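Local coordinates for protein binding component of ABC transporter (Wolinella succinogenes, PDB 3K4U) that binds lysine in the cleft between its two lobes and probably serves as the solute-binding component of an ABC transporter, at residues V82-Q93 with L186-K197. Sequence-based numbering, arbitrary orientation.
Sequences VNFVEPYIVVGQ and LTYEPLGWAIKK
Tyr88 of 82-93 lies obliquely against the indole of Trp193 in 186-197, its ring centroid 4.2 Å from that of the five-membered ring and the planes 32° apart. Trp193 NE1 sits over one face of the phenol ring, offset toward its rim, while Gly192 borders the ring edge. With CG placed between backbone N and carbonyl carbon (chi1 64°), the phenol ring is brought up to the indole; Val85 fills the hollow beside the six-membered part, CG1 lying 3.7 Å from Trp193 CE3. Replacing Tyr88 by an alanine would probably open a gap beside Trp193 NE1 and CD1 and leave the indole freer to turn. Leu191 drives its CD2 into the notch between Ile89 CG2 (3.5 Å) and Val91 CG2 (3.7 Å); this leucine also touches the bound lysine. Toward the 82-84 end, Ala194 CB rests over the Phe84 face, 4.2 Å from its centroid, and meets Val82 CG2. The backbones run antiparallel; around 89-93 and 186-191 they form the two connecting strands between the lobes of a type II periplasmic-binding fold. Where the strands part at 85-88, Tyr88 N donates to Leu191 O at 2.7 Å. Farther on, Thr187 OG1 accepts Gln93 N and weakly donates to Glu189 OE1. Helix 200-216 backs Val85 and Tyr88, whereas Asn83 ND2 is hydrogen-bonded to Asp201 of the second subunit. Backbone bonds thus pair the strands, apolar side chains interlock from Val82 to Val91, and polar groups gather near Gln93, consistent with a strand pair that joins the lobes beside the lysine site.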
ATOM      1  N   VAL E  82      36.106  -8.090   0.120  1.00 13.60           N
ATOM      2  CA  VAL E  82      35.507  -7.695  -1.152  1.00 13.63           C
ATOM      3  C   VAL E  82      34.190  -6.943  -0.923  1.00 15.19           C
ATOM      4  O   VAL E  82      33.696  -6.949   0.216  1.00 16.59           O
ATOM      5  CB  VAL E  82      35.263  -8.931  -2.069  1.00 13.69           C
ATOM      6  CG1 VAL E  82      36.591  -9.471  -2.579  1.00 13.37           C
ATOM      7  CG2 VAL E  82      34.469 -10.036  -1.377  1.00 11.68           C
ATOM      8  N   ASN E  83      33.613  -6.333  -1.976  1.00 14.64           N
ATOM      9  CA  ASN E  83      32.289  -5.698  -1.918  1.00 14.55           C
ATOM     10  C   ASN E  83      31.294  -6.631  -2.564  1.00 16.42           C
ATOM     11  O   ASN E  83      31.640  -7.366  -3.509  1.00 17.45           O
ATOM     12  CB  ASN E  83      32.192  -4.412  -2.725  1.00 14.84           C
ATOM     13  CG  ASN E  83      32.882  -3.236  -2.091  1.00 13.95           C
ATOM     14  OD1 ASN E  83      33.010  -3.125  -0.873  1.00 16.98           O
ATOM     15  ND2 ASN E  83      33.308  -2.320  -2.924  1.00 15.81           N
ATOM     16  N   PHE E  84      30.049  -6.578  -2.086  1.00 15.70           N
ATOM     17  CA  PHE E  84      29.001  -7.399  -2.622  1.00 14.67           C
ATOM     18  C   PHE E  84      27.916  -6.597  -3.292  1.00 15.62           C
ATOM     19  O   PHE E  84      27.696  -5.447  -2.959  1.00 16.90           O
ATOM     20  CB  PHE E  84      28.370  -8.168  -1.518  1.00 14.44           C
ATOM     21  CG  PHE E  84      29.112  -9.386  -1.144  1.00 10.39           C
ATOM     22  CD1 PHE E  84      28.981 -10.532  -1.913  1.00 13.99           C
ATOM     23  CD2 PHE E  84      29.906  -9.414  -0.023  1.00 13.56           C
ATOM     24  CE1 PHE E  84      29.635 -11.664  -1.578  1.00  9.68           C
ATOM     25  CE2 PHE E  84      30.561 -10.567   0.321  1.00 10.20           C
ATOM     26  CZ  PHE E  84      30.434 -11.686  -0.469  1.00 13.50           C
ATOM     27  N   VAL E  85      27.270  -7.220  -4.266  1.00 15.15           N
ATOM     28  CA  VAL E  85      26.173  -6.657  -5.000  1.00 15.45           C
ATOM     29  C   VAL E  85      24.875  -7.059  -4.290  1.00 15.09           C
ATOM     30  O   VAL E  85      24.836  -8.105  -3.667  1.00 14.97           O
ATOM     31  CB  VAL E  85      26.213  -7.215  -6.434  1.00 15.76           C
ATOM     32  CG1 VAL E  85      24.872  -7.114  -7.121  1.00  3.24           C
ATOM     33  CG2 VAL E  85      27.240  -6.452  -7.229  1.00  5.15           C
ATOM     34  N   GLU E  86      23.826  -6.246  -4.355  1.00 14.80           N
ATOM     35  CA  GLU E  86      22.535  -6.631  -3.722  1.00 15.38           C
ATOM     36  C   GLU E  86      22.303  -8.124  -3.916  1.00 15.09           C
ATOM     37  O   GLU E  86      22.549  -8.638  -4.969  1.00 16.12           O
ATOM     38  CB  GLU E  86      21.371  -5.792  -4.291  1.00 16.26           C
ATOM     39  CG  GLU E  86      21.341  -4.389  -3.720  1.00 50.08           C
ATOM     40  CD  GLU E  86      21.325  -4.400  -2.185  1.00 19.42           C
ATOM     41  OE1 GLU E  86      20.289  -4.831  -1.605  1.00 51.11           O
ATOM     42  OE2 GLU E  86      22.325  -3.988  -1.549  1.00 50.33           O
ATOM     43  N   PRO E  87      21.835  -8.849  -2.901  1.00 14.93           N
ATOM     44  CA  PRO E  87      21.916 -10.298  -3.073  1.00 14.70           C
ATOM     45  C   PRO E  87      21.025 -10.767  -4.207  1.00 15.87           C
ATOM     46  O   PRO E  87      20.106 -10.047  -4.557  1.00 17.99           O
ATOM     47  CB  PRO E  87      21.438 -10.821  -1.726  1.00 13.83           C
ATOM     48  CG  PRO E  87      20.552  -9.816  -1.262  1.00  6.39           C
ATOM     49  CD  PRO E  87      21.077  -8.490  -1.699  1.00 14.53           C
ATOM     50  N   TYR E  88      21.256 -11.940  -4.792  1.00 14.45           N
ATOM     51  CA  TYR E  88      20.475 -12.270  -5.972  1.00 13.27           C
ATOM     52  C   TYR E  88      19.565 -13.459  -5.764  1.00 14.05           C
ATOM     53  O   TYR E  88      18.591 -13.674  -6.504  1.00 14.83           O
ATOM     54  CB  TYR E  88      21.365 -12.426  -7.206  1.00 12.91           C
ATOM     55  CG  TYR E  88      22.347 -13.575  -7.144  1.00 16.71           C
ATOM     56  CD1 TYR E  88      22.060 -14.809  -7.741  1.00 13.31           C
ATOM     57  CD2 TYR E  88      23.543 -13.443  -6.465  1.00 13.21           C
ATOM     58  CE1 TYR E  88      22.955 -15.854  -7.682  1.00 16.23           C
ATOM     59  CE2 TYR E  88      24.423 -14.486  -6.380  1.00 16.51           C
ATOM     60  CZ  TYR E  88      24.144 -15.691  -7.009  1.00 13.79           C
ATOM     61  OH  TYR E  88      25.082 -16.731  -6.936  1.00 16.27           O
ATOM     62  N   ILE E  89      19.850 -14.215  -4.721  1.00 14.61           N
ATOM     63  CA  ILE E  89      18.955 -15.296  -4.280  1.00 15.16           C
ATOM     64  C   ILE E  89      19.228 -15.459  -2.778  1.00 15.91           C
ATOM     65  O   ILE E  89      20.313 -15.118  -2.307  1.00 14.31           O
ATOM     66  CB  ILE E  89      19.197 -16.594  -5.064  1.00 15.08           C
ATOM     67  CG1 ILE E  89      18.328 -17.725  -4.545  1.00 26.13           C
ATOM     68  CG2 ILE E  89      20.687 -17.002  -4.988  1.00 26.44           C
ATOM     69  CD1 ILE E  89      18.048 -18.738  -5.566  1.00 15.06           C
ATOM     70  N   VAL E  90      18.218 -15.896  -2.019  1.00 17.80           N
ATOM     71  CA  VAL E  90      18.368 -16.027  -0.574  1.00 18.21           C
ATOM     72  C   VAL E  90      18.168 -17.480  -0.243  1.00 19.89           C
ATOM     73  O   VAL E  90      17.229 -18.095  -0.729  1.00 19.37           O
ATOM     74  CB  VAL E  90      17.384 -15.131   0.201  1.00 16.54           C
ATOM     75  CG1 VAL E  90      17.489 -15.388   1.663  1.00  7.35           C
ATOM     76  CG2 VAL E  90      17.720 -13.709  -0.049  1.00  7.84           C
ATOM     77  N   VAL E  91      19.050 -18.019   0.591  1.00 21.97           N
ATOM     78  CA  VAL E  91      19.150 -19.465   0.786  1.00 24.15           C
ATOM     79  C   VAL E  91      19.312 -19.769   2.263  1.00 25.18           C
ATOM     80  O   VAL E  91      19.634 -18.868   3.040  1.00 26.49           O
ATOM     81  CB  VAL E  91      20.375 -19.966   0.006  1.00 24.97           C
ATOM     82  CG1 VAL E  91      21.152 -21.092   0.778  1.00 11.65           C
ATOM     83  CG2 VAL E  91      19.964 -20.344  -1.423  1.00 10.67           C
ATOM     84  N   GLY E  92      19.090 -21.017   2.659  1.00 24.83           N
ATOM     85  CA  GLY E  92      19.412 -21.440   4.028  1.00 24.96           C
ATOM     86  C   GLY E  92      20.031 -22.823   4.068  1.00 25.18           C
ATOM     87  O   GLY E  92      19.963 -23.582   3.096  1.00 25.07           O
ATOM     88  N   GLN E  93      20.655 -23.159   5.184  1.00 25.37           N
ATOM     89  CA  GLN E  93      21.160 -24.513   5.337  1.00 26.57           C
ATOM     90  C   GLN E  93      20.079 -25.527   5.674  1.00 26.78           C
ATOM     91  O   GLN E  93      19.150 -25.235   6.420  1.00 28.24           O
ATOM     92  CB  GLN E  93      22.278 -24.568   6.371  1.00 27.35           C
ATOM     93  CG  GLN E  93      23.614 -24.896   5.767  1.00 47.24           C
ATOM     94  CD  GLN E  93      24.205 -23.728   5.073  1.00 27.24           C
ATOM     95  OE1 GLN E  93      23.819 -23.385   3.964  1.00 47.58           O
ATOM     96  NE2 GLN E  93      25.147 -23.075   5.729  1.00 47.88           N
ATOM     97  N   LEU E 186      17.839 -23.331   8.218  1.00 29.86           N
ATOM     98  CA  LEU E 186      18.381 -23.027   9.556  1.00 28.14           C
ATOM     99  C   LEU E 186      19.242 -21.765   9.656  1.00 27.58           C
ATOM    100  O   LEU E 186      19.637 -21.367  10.763  1.00 28.60           O
ATOM    101  CB  LEU E 186      19.125 -24.227  10.125  1.00 27.65           C
ATOM    102  CG  LEU E 186      18.533 -25.619   9.821  1.00 44.09           C
ATOM    103  CD1 LEU E 186      19.385 -26.720  10.398  1.00 26.94           C
ATOM    104  CD2 LEU E 186      17.115 -25.743  10.309  1.00 26.88           C
ATOM    105  N   THR E 187      19.539 -21.135   8.520  1.00 25.34           N
ATOM    106  CA  THR E 187      20.294 -19.900   8.536  1.00 24.03           C
ATOM    107  C   THR E 187      19.609 -18.880   7.650  1.00 24.25           C
ATOM    108  O   THR E 187      18.601 -19.176   6.999  1.00 24.67           O
ATOM    109  CB  THR E 187      21.791 -20.098   8.126  1.00 23.94           C
ATOM    110  OG1 THR E 187      21.913 -21.075   7.069  1.00 22.19           O
ATOM    111  CG2 THR E 187      22.648 -20.519   9.328  1.00 21.27           C
ATOM    112  N   TYR E 188      20.124 -17.662   7.639  1.00 23.89           N
ATOM    113  CA  TYR E 188      19.624 -16.675   6.705  1.00 22.84           C
ATOM    114  C   TYR E 188      20.814 -16.284   5.896  1.00 22.47           C
ATOM    115  O   TYR E 188      21.722 -15.600   6.411  1.00 22.33           O
ATOM    116  CB  TYR E 188      19.027 -15.456   7.405  1.00 22.10           C
ATOM    117  CG  TYR E 188      18.543 -14.461   6.408  1.00 25.90           C
ATOM    118  CD1 TYR E 188      17.290 -14.610   5.799  1.00 22.28           C
ATOM    119  CD2 TYR E 188      19.342 -13.388   6.031  1.00 21.80           C
ATOM    120  CE1 TYR E 188      16.841 -13.691   4.842  1.00 26.55           C
ATOM    121  CE2 TYR E 188      18.919 -12.485   5.077  1.00 26.53           C
ATOM    122  CZ  TYR E 188      17.671 -12.631   4.492  1.00 21.80           C
ATOM    123  OH  TYR E 188      17.255 -11.691   3.560  1.00 27.58           O
ATOM    124  N   GLU E 189      20.834 -16.742   4.641  1.00 21.83           N
ATOM    125  CA  GLU E 189      22.060 -16.647   3.851  1.00 20.95           C
ATOM    126  C   GLU E 189      21.872 -16.022   2.518  1.00 20.23           C
ATOM    127  O   GLU E 189      21.619 -16.701   1.546  1.00 21.91           O
ATOM    128  CB  GLU E 189      22.799 -17.979   3.769  1.00 20.66           C
ATOM    129  CG  GLU E 189      23.600 -18.253   5.045  1.00 35.63           C
ATOM    130  CD  GLU E 189      24.134 -19.660   5.111  1.00 20.35           C
ATOM    131  OE1 GLU E 189      24.503 -20.116   6.214  1.00 35.79           O
ATOM    132  OE2 GLU E 189      24.204 -20.315   4.053  1.00 36.24           O
ATOM    133  N   PRO E 190      21.953 -14.697   2.475  1.00 17.92           N
ATOM    134  CA  PRO E 190      21.870 -13.958   1.239  1.00 17.49           C
ATOM    135  C   PRO E 190      23.091 -14.201   0.378  1.00 18.35           C
ATOM    136  O   PRO E 190      24.238 -14.175   0.861  1.00 20.53           O
ATOM    137  CB  PRO E 190      21.858 -12.507   1.706  1.00 16.99           C
ATOM    138  CG  PRO E 190      22.484 -12.534   3.007  1.00  4.52           C
ATOM    139  CD  PRO E 190      22.073 -13.818   3.641  1.00 16.51           C
ATOM    140  N   LEU E 191      22.852 -14.413  -0.896  1.00 16.66           N
ATOM    141  CA  LEU E 191      23.895 -14.783  -1.803  1.00 15.25           C
ATOM    142  C   LEU E 191      24.150 -13.574  -2.720  1.00 17.04           C
ATOM    143  O   LEU E 191      23.189 -13.006  -3.276  1.00 18.62           O
ATOM    144  CB  LEU E 191      23.410 -16.014  -2.569  1.00 12.71           C
ATOM    145  CG  LEU E 191      23.869 -17.431  -2.186  1.00 16.25           C
ATOM    146  CD1 LEU E 191      24.227 -17.682  -0.728  1.00 11.73           C
ATOM    147  CD2 LEU E 191      22.899 -18.437  -2.651  1.00 12.05           C
ATOM    148  N   GLY E 192      25.408 -13.160  -2.878  1.00 15.92           N
ATOM    149  CA  GLY E 192      25.715 -12.034  -3.748  1.00 15.53           C
ATOM    150  C   GLY E 192      26.973 -12.231  -4.589  1.00 16.05           C
ATOM    151  O   GLY E 192      27.796 -13.103  -4.271  1.00 18.14           O
ATOM    152  N   TRP E 193      27.125 -11.441  -5.654  1.00 13.73           N
ATOM    153  CA  TRP E 193      28.286 -11.530  -6.504  1.00 13.18           C
ATOM    154  C   TRP E 193      29.258 -10.639  -5.811  1.00 16.91           C
ATOM    155  O   TRP E 193      28.876  -9.527  -5.436  1.00 19.45           O
ATOM    156  CB  TRP E 193      28.048 -10.953  -7.924  1.00  9.19           C
ATOM    157  CG  TRP E 193      26.865 -11.525  -8.573  1.00  5.57           C
ATOM    158  CD1 TRP E 193      26.437 -12.813  -8.479  1.00  6.36           C
ATOM    159  CD2 TRP E 193      25.891 -10.826  -9.357  1.00  6.84           C
ATOM    160  NE1 TRP E 193      25.261 -12.963  -9.182  1.00  7.21           N
ATOM    161  CE2 TRP E 193      24.909 -11.755  -9.722  1.00  4.20           C
ATOM    162  CE3 TRP E 193      25.741  -9.492  -9.754  1.00  4.51           C
ATOM    163  CZ2 TRP E 193      23.793 -11.406 -10.471  1.00  7.04           C
ATOM    164  CZ3 TRP E 193      24.639  -9.148 -10.528  1.00  6.77           C
ATOM    165  CH2 TRP E 193      23.687 -10.106 -10.889  1.00  3.85           C
ATOM    166  N   ALA E 194      30.513 -11.080  -5.691  1.00 16.75           N
ATOM    167  CA  ALA E 194      31.567 -10.219  -5.149  1.00 16.13           C
ATOM    168  C   ALA E 194      32.477  -9.640  -6.244  1.00 16.90           C
ATOM    169  O   ALA E 194      32.597 -10.203  -7.357  1.00 17.51           O
ATOM    170  CB  ALA E 194      32.370 -10.954  -4.133  1.00 15.23           C
ATOM    171  N   ILE E 195      33.076  -8.500  -5.902  1.00 16.07           N
ATOM    172  CA  ILE E 195      33.970  -7.758  -6.733  1.00 17.04           C
ATOM    173  C   ILE E 195      34.959  -7.002  -5.832  1.00 19.11           C
ATOM    174  O   ILE E 195      34.766  -6.912  -4.613  1.00 20.02           O
ATOM    175  CB  ILE E 195      33.233  -6.767  -7.603  1.00 16.75           C
ATOM    176  CG1 ILE E 195      32.524  -5.721  -6.738  1.00 17.91           C
ATOM    177  CG2 ILE E 195      32.304  -7.506  -8.542  1.00 17.53           C
ATOM    178  CD1 ILE E 195      32.043  -4.481  -7.548  1.00 17.88           C
ATOM    179  N   LYS E 196      36.019  -6.442  -6.396  1.00 18.85           N
ATOM    180  CA  LYS E 196      36.930  -5.801  -5.490  1.00 19.81           C
ATOM    181  C   LYS E 196      36.577  -4.352  -5.195  1.00 20.98           C
ATOM    182  O   LYS E 196      35.907  -3.679  -5.964  1.00 20.82           O
ATOM    183  CB  LYS E 196      38.381  -5.979  -5.895  1.00 20.43           C
ATOM    184  CG  LYS E 196      38.679  -5.688  -7.282  1.00 24.37           C
ATOM    185  CD  LYS E 196      40.149  -5.810  -7.452  1.00 24.44           C
ATOM    186  CE  LYS E 196      40.847  -4.476  -7.133  1.00 25.79           C
ATOM    187  NZ  LYS E 196      40.614  -3.469  -8.260  1.00 27.28           N
ATOM    188  N   LYS E 197      37.068  -3.900  -4.050  1.00 21.93           N
ATOM    189  CA  LYS E 197      36.691  -2.665  -3.455  1.00 22.31           C
ATOM    190  C   LYS E 197      37.201  -1.510  -4.246  1.00 23.39           C
ATOM    191  O   LYS E 197      38.133  -1.658  -5.053  1.00 24.73           O
ATOM    192  CB  LYS E 197      37.321  -2.582  -2.090  1.00 22.35           C
ATOM    193  CG  LYS E 197      36.776  -3.543  -1.091  1.00 19.01           C
ATOM    194  CD  LYS E 197      37.801  -3.720   0.001  1.00 22.17           C
ATOM    195  CE  LYS E 197      37.320  -3.138   1.291  1.00 17.72           C
ATOM    196  NZ  LYS E 197      38.380  -3.399   2.286  1.00 22.72           N
TER